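Local coordinates for T-cell surface glycoprotein YE1/48 (Mus musculus, PDB 1QO3), which acts as an inhibitory receptor on natural killer cells, recognising H-2d class I alleles through this C-type lectin-like domain and so preventing lysis of the target cell, at residues Y26-D31 with V123-C128; S67-V72 with C107-K112. The protein carries 1 engineered substitution. All coordinates share one frame; numbering follows the deposited sequence.

Interaction 1: residues Y26-D31 with V123-C128; sequences YYFVMD and VFICIC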
loop_
_atom_site.group_PDB
_atom_site.type_symbol
_atom_site.label_atom_id
_atom_site.label_comp_id
_atom_site.label_asym_id
_atom_site.label_seq_id
_atom_site.Cartn_x
_atom_site.Cartn_y
_atom_site.Cartn_z
ATOM N N TYR C 26 -14.590 15.171 15.308
ATOM C CA TYR C 26 -14.768 14.109 16.278
ATOM C C TYR C 26 -13.795 14.237 17.433
ATOM O O TYR C 26 -12.613 14.515 17.228
ATOM C CB TYR C 26 -14.571 12.756 15.578
ATOM C CG TYR C 26 -15.330 12.627 14.267
ATOM C CD1 TYR C 26 -14.957 13.368 13.142
ATOM C CD2 TYR C 26 -16.436 11.781 14.157
ATOM C CE1 TYR C 26 -15.666 13.269 11.943
ATOM C CE2 TYR C 26 -17.154 11.675 12.962
ATOM C CZ TYR C 26 -16.766 12.422 11.863
ATOM O OH TYR C 26 -17.497 12.347 10.705
ATOM N N TYR C 27 -14.286 14.029 18.648
ATOM C CA TYR C 27 -13.425 14.117 19.824
ATOM C C TYR C 27 -13.500 12.806 20.602
ATOM O O TYR C 27 -14.580 12.351 20.971
ATOM C CB TYR C 27 -13.853 15.292 20.711
ATOM C CG TYR C 27 -13.867 16.612 19.970
ATOM C CD1 TYR C 27 -14.895 16.915 19.078
ATOM C CD2 TYR C 27 -12.803 17.518 20.088
ATOM C CE1 TYR C 27 -14.868 18.078 18.311
ATOM C CE2 TYR C 27 -12.762 18.696 19.318
ATOM C CZ TYR C 27 -13.798 18.964 18.432
ATOM O OH TYR C 27 -13.772 20.096 17.648
ATOM N N PHE C 28 -12.346 12.192 20.823
ATOM C CA PHE C 28 -12.279 10.940 21.548
ATOM C C PHE C 28 -11.869 11.203 22.989
ATOM O O PHE C 28 -10.720 11.559 23.268
ATOM C CB PHE C 28 -11.285 9.995 20.868
ATOM C CG PHE C 28 -11.722 9.543 19.497
ATOM C CD1 PHE C 28 -11.725 10.428 18.424
ATOM C CD2 PHE C 28 -12.156 8.238 19.288
ATOM C CE1 PHE C 28 -12.154 10.018 17.157
ATOM C CE2 PHE C 28 -12.589 7.812 18.025
ATOM C CZ PHE C 28 -12.586 8.705 16.959
ATOM N N VAL C 29 -12.840 11.059 23.891
ATOM C CA VAL C 29 -12.642 11.259 25.322
ATOM C C VAL C 29 -12.014 9.976 25.829
ATOM O O VAL C 29 -12.698 8.955 25.953
ATOM C CB VAL C 29 -13.992 11.465 26.050
ATOM C CG1 VAL C 29 -13.750 11.785 27.521
ATOM C CG2 VAL C 29 -14.783 12.580 25.384
ATOM N N MET C 30 -10.721 10.021 26.130
ATOM C CA MET C 30 -10.026 8.822 26.587
ATOM C C MET C 30 -10.367 8.311 27.999
ATOM O O MET C 30 -10.119 7.143 28.297
ATOM C CB MET C 30 -8.515 9.004 26.415
ATOM C CG MET C 30 -8.095 9.397 24.987
ATOM S SD MET C 30 -8.753 8.355 23.649
ATOM C CE MET C 30 -7.575 6.971 23.652
ATOM N N ASP C 31 -10.928 9.160 28.862
ATOM C CA ASP C 31 -11.334 8.718 30.211
ATOM C C ASP C 31 -12.572 7.846 30.008
ATOM O O ASP C 31 -13.676 8.368 29.834
ATOM C CB ASP C 31 -11.756 9.897 31.105
ATOM C CG ASP C 31 -10.581 10.663 31.695
ATOM O OD1 ASP C 31 -9.416 10.240 31.513
ATOM O OD2 ASP C 31 -10.841 11.698 32.355
ATOM N N VAL C 123 -17.584 0.783 30.822
ATOM C CA VAL C 123 -16.857 1.993 30.486
ATOM C C VAL C 123 -15.931 1.855 29.287
ATOM O O VAL C 123 -15.063 0.978 29.242
ATOM C CB VAL C 123 -16.048 2.529 31.712
ATOM C CG1 VAL C 123 -16.996 2.818 32.861
ATOM C CG2 VAL C 123 -14.996 1.518 32.157
ATOM N N PHE C 124 -16.155 2.727 28.306
ATOM C CA PHE C 124 -15.364 2.766 27.085
ATOM C C PHE C 124 -15.152 4.215 26.678
ATOM O O PHE C 124 -15.858 5.114 27.147
ATOM C CB PHE C 124 -16.081 2.050 25.935
ATOM C CG PHE C 124 -16.303 0.583 26.171
ATOM C CD1 PHE C 124 -17.381 0.144 26.932
ATOM C CD2 PHE C 124 -15.423 -0.361 25.637
ATOM C CE1 PHE C 124 -17.581 -1.224 27.161
ATOM C CE2 PHE C 124 -15.614 -1.732 25.858
ATOM C CZ PHE C 124 -16.698 -2.166 26.624
ATOM N N ILE C 125 -14.172 4.430 25.803
ATOM C CA ILE C 125 -13.863 5.750 25.265
ATOM C C ILE C 125 -15.163 6.348 24.719
ATOM O O ILE C 125 -16.057 5.605 24.309
ATOM C CB ILE C 125 -12.863 5.617 24.092
ATOM C CG1 ILE C 125 -11.495 5.166 24.621
ATOM C CG2 ILE C 125 -12.777 6.915 23.315
ATOM C CD1 ILE C 125 -10.546 4.692 23.522
ATOM N N CYS C 126 -15.277 7.675 24.722
ATOM C CA CYS C 126 -16.469 8.331 24.178
ATOM C C CYS C 126 -16.124 9.021 22.871
ATOM O O CYS C 126 -15.080 9.662 22.781
ATOM C CB CYS C 126 -16.977 9.450 25.080
ATOM S SG CYS C 126 -17.208 9.132 26.842
ATOM N N ILE C 127 -16.982 8.907 21.859
ATOM C CA ILE C 127 -16.732 9.642 20.628
ATOM C C ILE C 127 -17.790 10.751 20.582
ATOM O O ILE C 127 -18.985 10.467 20.476
ATOM C CB ILE C 127 -16.878 8.789 19.347
ATOM C CG1 ILE C 127 -15.906 7.611 19.361
ATOM C CG2 ILE C 127 -16.564 9.658 18.127
ATOM C CD1 ILE C 127 -15.997 6.756 18.097
ATOM N N CYS C 128 -17.355 12.004 20.700
ATOM C CA CYS C 128 -18.276 13.141 20.649
ATOM C C CYS C 128 -18.199 13.784 19.258
ATOM O O CYS C 128 -17.113 13.979 18.713
ATOM C CB CYS C 128 -17.927 14.186 21.719
ATOM S SG CYS C 128 -17.980 13.646 23.473
#

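Interaction 2: residues S67-V72 with C107-K112; sequences SDSCWV and CMLLSK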
loop_
_atom_site.group_PDB
_atom_site.type_symbol
_atom_site.label_atom_id
_atom_site.label_comp_id
_atom_site.label_asym_id
_atom_site.label_seq_id
_atom_site.Cartn_x
_atom_site.Cartn_y
_atom_site.Cartn_z
ATOM N N SER C 67 -9.008 -0.194 17.895
ATOM C CA SER C 67 -9.499 -1.558 17.753
ATOM C C SER C 67 -10.374 -1.780 18.991
ATOM O O SER C 67 -11.316 -2.577 18.972
ATOM C CB SER C 67 -8.335 -2.565 17.701
ATOM O OG SER C 67 -7.529 -2.513 18.867
ATOM N N ASP C 68 -10.052 -1.063 20.068
ATOM C CA ASP C 68 -10.848 -1.133 21.292
ATOM C C ASP C 68 -12.107 -0.354 20.968
ATOM O O ASP C 68 -12.063 0.633 20.242
ATOM C CB ASP C 68 -10.147 -0.458 22.474
ATOM C CG ASP C 68 -9.005 -1.279 23.022
ATOM O OD1 ASP C 68 -9.044 -2.522 22.886
ATOM O OD2 ASP C 68 -8.078 -0.673 23.602
ATOM N N SER C 69 -13.226 -0.781 21.523
ATOM C CA SER C 69 -14.485 -0.127 21.240
ATOM C C SER C 69 -14.661 1.259 21.871
ATOM O O SER C 69 -13.997 1.613 22.844
ATOM C CB SER C 69 -15.613 -1.060 21.662
ATOM O OG SER C 69 -15.372 -2.363 21.148
ATOM N N CYS C 70 -15.567 2.032 21.284
ATOM C CA CYS C 70 -15.890 3.377 21.740
ATOM C C CYS C 70 -17.408 3.538 21.737
ATOM O O CYS C 70 -18.082 3.121 20.784
ATOM C CB CYS C 70 -15.301 4.426 20.787
ATOM S SG CYS C 70 -13.522 4.333 20.528
ATOM N N TRP C 71 -17.944 4.142 22.792
ATOM C CA TRP C 71 -19.384 4.396 22.877
ATOM C C TRP C 71 -19.800 5.415 21.801
ATOM O O TRP C 71 -19.098 6.407 21.576
ATOM C CB TRP C 71 -19.737 4.960 24.262
ATOM C CG TRP C 71 -19.879 3.934 25.369
ATOM C CD1 TRP C 71 -19.380 4.026 26.638
ATOM C CD2 TRP C 71 -20.633 2.713 25.325
ATOM N NE1 TRP C 71 -19.777 2.943 27.388
ATOM C CE2 TRP C 71 -20.547 2.122 26.607
ATOM C CE3 TRP C 71 -21.374 2.063 24.327
ATOM C CZ2 TRP C 71 -21.172 0.908 26.919
ATOM C CZ3 TRP C 71 -21.997 0.855 24.632
ATOM C CH2 TRP C 71 -21.892 0.290 25.924
ATOM N N VAL C 72 -20.917 5.152 21.120
ATOM C CA VAL C 72 -21.450 6.068 20.111
ATOM C C VAL C 72 -22.901 6.390 20.477
ATOM O O VAL C 72 -23.488 5.719 21.324
ATOM C CB VAL C 72 -21.364 5.488 18.663
ATOM C CG1 VAL C 72 -19.926 5.548 18.173
ATOM C CG2 VAL C 72 -21.866 4.061 18.628
ATOM N N CYS C 107 -26.638 -0.678 24.510
ATOM C CA CYS C 107 -25.928 0.503 24.007
ATOM C C CYS C 107 -24.964 0.106 22.885
ATOM O O CYS C 107 -24.435 -1.005 22.882
ATOM C CB CYS C 107 -25.198 1.205 25.161
ATOM S SG CYS C 107 -26.341 2.165 26.217
ATOM N N MET C 108 -24.738 1.010 21.933
ATOM C CA MET C 108 -23.884 0.714 20.786
ATOM C C MET C 108 -22.422 1.158 20.870
ATOM O O MET C 108 -22.114 2.307 21.193
ATOM C CB MET C 108 -24.519 1.302 19.520
ATOM C CG MET C 108 -24.106 0.601 18.243
ATOM S SD MET C 108 -24.570 -1.157 18.246
ATOM C CE MET C 108 -26.331 -1.027 17.918
ATOM N N LEU C 109 -21.531 0.225 20.553
ATOM C CA LEU C 109 -20.090 0.456 20.556
ATOM C C LEU C 109 -19.554 0.473 19.130
ATOM O O LEU C 109 -20.019 -0.299 18.287
ATOM C CB LEU C 109 -19.375 -0.668 21.308
ATOM C CG LEU C 109 -19.537 -0.753 22.819
ATOM C CD1 LEU C 109 -19.119 -2.132 23.307
ATOM C CD2 LEU C 109 -18.705 0.347 23.464
ATOM N N LEU C 110 -18.583 1.350 18.863
ATOM C CA LEU C 110 -17.946 1.418 17.546
ATOM C C LEU C 110 -16.493 0.984 17.682
ATOM O O LEU C 110 -15.766 1.440 18.572
ATOM C CB LEU C 110 -17.970 2.837 16.956
ATOM C CG LEU C 110 -17.079 3.000 15.704
ATOM C CD1 LEU C 110 -17.653 2.212 14.526
ATOM C CD2 LEU C 110 -16.945 4.462 15.327
ATOM N N SER C 111 -16.073 0.085 16.807
ATOM C CA SER C 111 -14.691 -0.379 16.809
ATOM C C SER C 111 -14.228 -0.402 15.361
ATOM O O SER C 111 -15.036 -0.309 14.442
ATOM C CB SER C 111 -14.580 -1.782 17.409
ATOM O OG SER C 111 -15.114 -2.752 16.525
ATOM N N LYS C 112 -12.918 -0.521 15.177
ATOM C CA LYS C 112 -12.294 -0.569 13.863
ATOM C C LYS C 112 -12.982 -1.554 12.922
ATOM O O LYS C 112 -13.049 -1.338 11.713
ATOM C CB LYS C 112 -10.821 -0.966 14.026
ATOM C CG LYS C 112 -10.108 -1.343 12.729
ATOM C CD LYS C 112 -8.648 -1.697 12.985
ATOM C CE LYS C 112 -7.943 -2.074 11.689
ATOM N NZ LYS C 112 -6.472 -2.303 11.860
#

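Interaction 1: residues Y26-D31 with V123-C128
Tyr27 and Cys128 pair their backbones in both directions: Tyr27 N gives its hydrogen to Cys128 O at 2.8 Å, and Cys128 N returns one to Tyr27 O in an almost straight bond (175°). Two residues along, Val29 and Cys126 repeat the exchange, with Val29 N to Cys126 O at 2.9 Å and a longer return bond from Cys126 N to Val29 O at 3.1 Å. Between these antiparallel hydrogen-bonded pairs sits the non-hydrogen-bonded pair Phe28 and Ile127, whose backbone groups face outward, to Tyr17 and Trp71 respectively. The hydroxyl of Tyr26 is hydrogen-bonded to Glu57.

On the face of Phe28 and Ile127, the ring carbon Phe28 CE2 touches Ile127 CD1 (3.6 Å), while Ile127 CG2 stands over the rim of one ring face. Ile125 fills the next place, its CG2 against Val29 O and its CD1 beside Met30 CE at 3.7 Å; bends at chi2 and chi3 curl the flexible methionine back to reach it. The other face carries the small, branched Val29, whose CG2, anti to the carbonyl carbon, lies 3.9 Å from Cys128 SG and also touches Cys126 CB. Four cross-strand bonds thus serve Tyr27, Val29, Cys126 and Cys128, flanking strands of this C-type lectin-like domain serve Phe28 and Ile127, and disulfides from Cys126 to Cys38 and Cys128 to Cys42 fasten the pair covalently to helix 35-44.

Interaction 2: residues S67-V72 with C107-K112
Strands 70-72 and 107-110 run antiparallel with a marked twist, 128° between their directions, and are joined by bonds between Cys70 and Leu110 in both directions and by Val72 N to Met108 O (3.1 Å). They belong to the sheet of the C-type lectin-like fold, where strand 70-77 is central: its other edge, through Trp71, bonds to Ile125 and Ile127.

Trp71 and Leu109 form the non-hydrogen-bonded pair, and their side chains make the chief side-chain contact. Leu109 CD2 sits over the six-membered ring of Trp71, 3.5 Å from its centroid and 22° off the normal, a CH-pi contact to which a branched leucine is well suited. With CG beside its own backbone N (chi1 -81°), the indole leans along the neighbouring strand, bringing Met108 O near the plane at the ring edge. Cys107 CB lies 3.3 Å from Trp71 CZ3; its sulfur, above the ring at a distance, is disulfide-bonded to Cys120. The indole NE1 is hydrogen-bonded to Gln122 O, so the ring's one polar atom is satisfied.

On the opposite face, Val72 CG1 meets Leu110 CB at 3.6 Å, the two side chains crossing at about a right angle. Beyond the end of strand 107-110, beside the loop leading into strand 70-77, Lys112 extends away to an acidic side chain of another protein's chain, with which its NZ forms a salt bridge, while Lys112 CB rests 4.0 Å from Ser67 CA.

After strand 16-21 comes strand 24-30, which is later joined by strand 124-131, so interaction 1 closes the long loop that holds most of the domain, including both helices. Interaction 2 is nested inside it: strand 70-77 follows helix 55-64 and is joined by strand 107-110 after an excursion without helices. The two contacts do not cross along the chain, yet they meet in space, their centres about 9 Å apart. Strands 124-131 and 70-77 are parallel neighbours, and through them the two contacts touch, with Phe124 packed on Leu109. One continuous sheet thus ties the domain's termini to its middle.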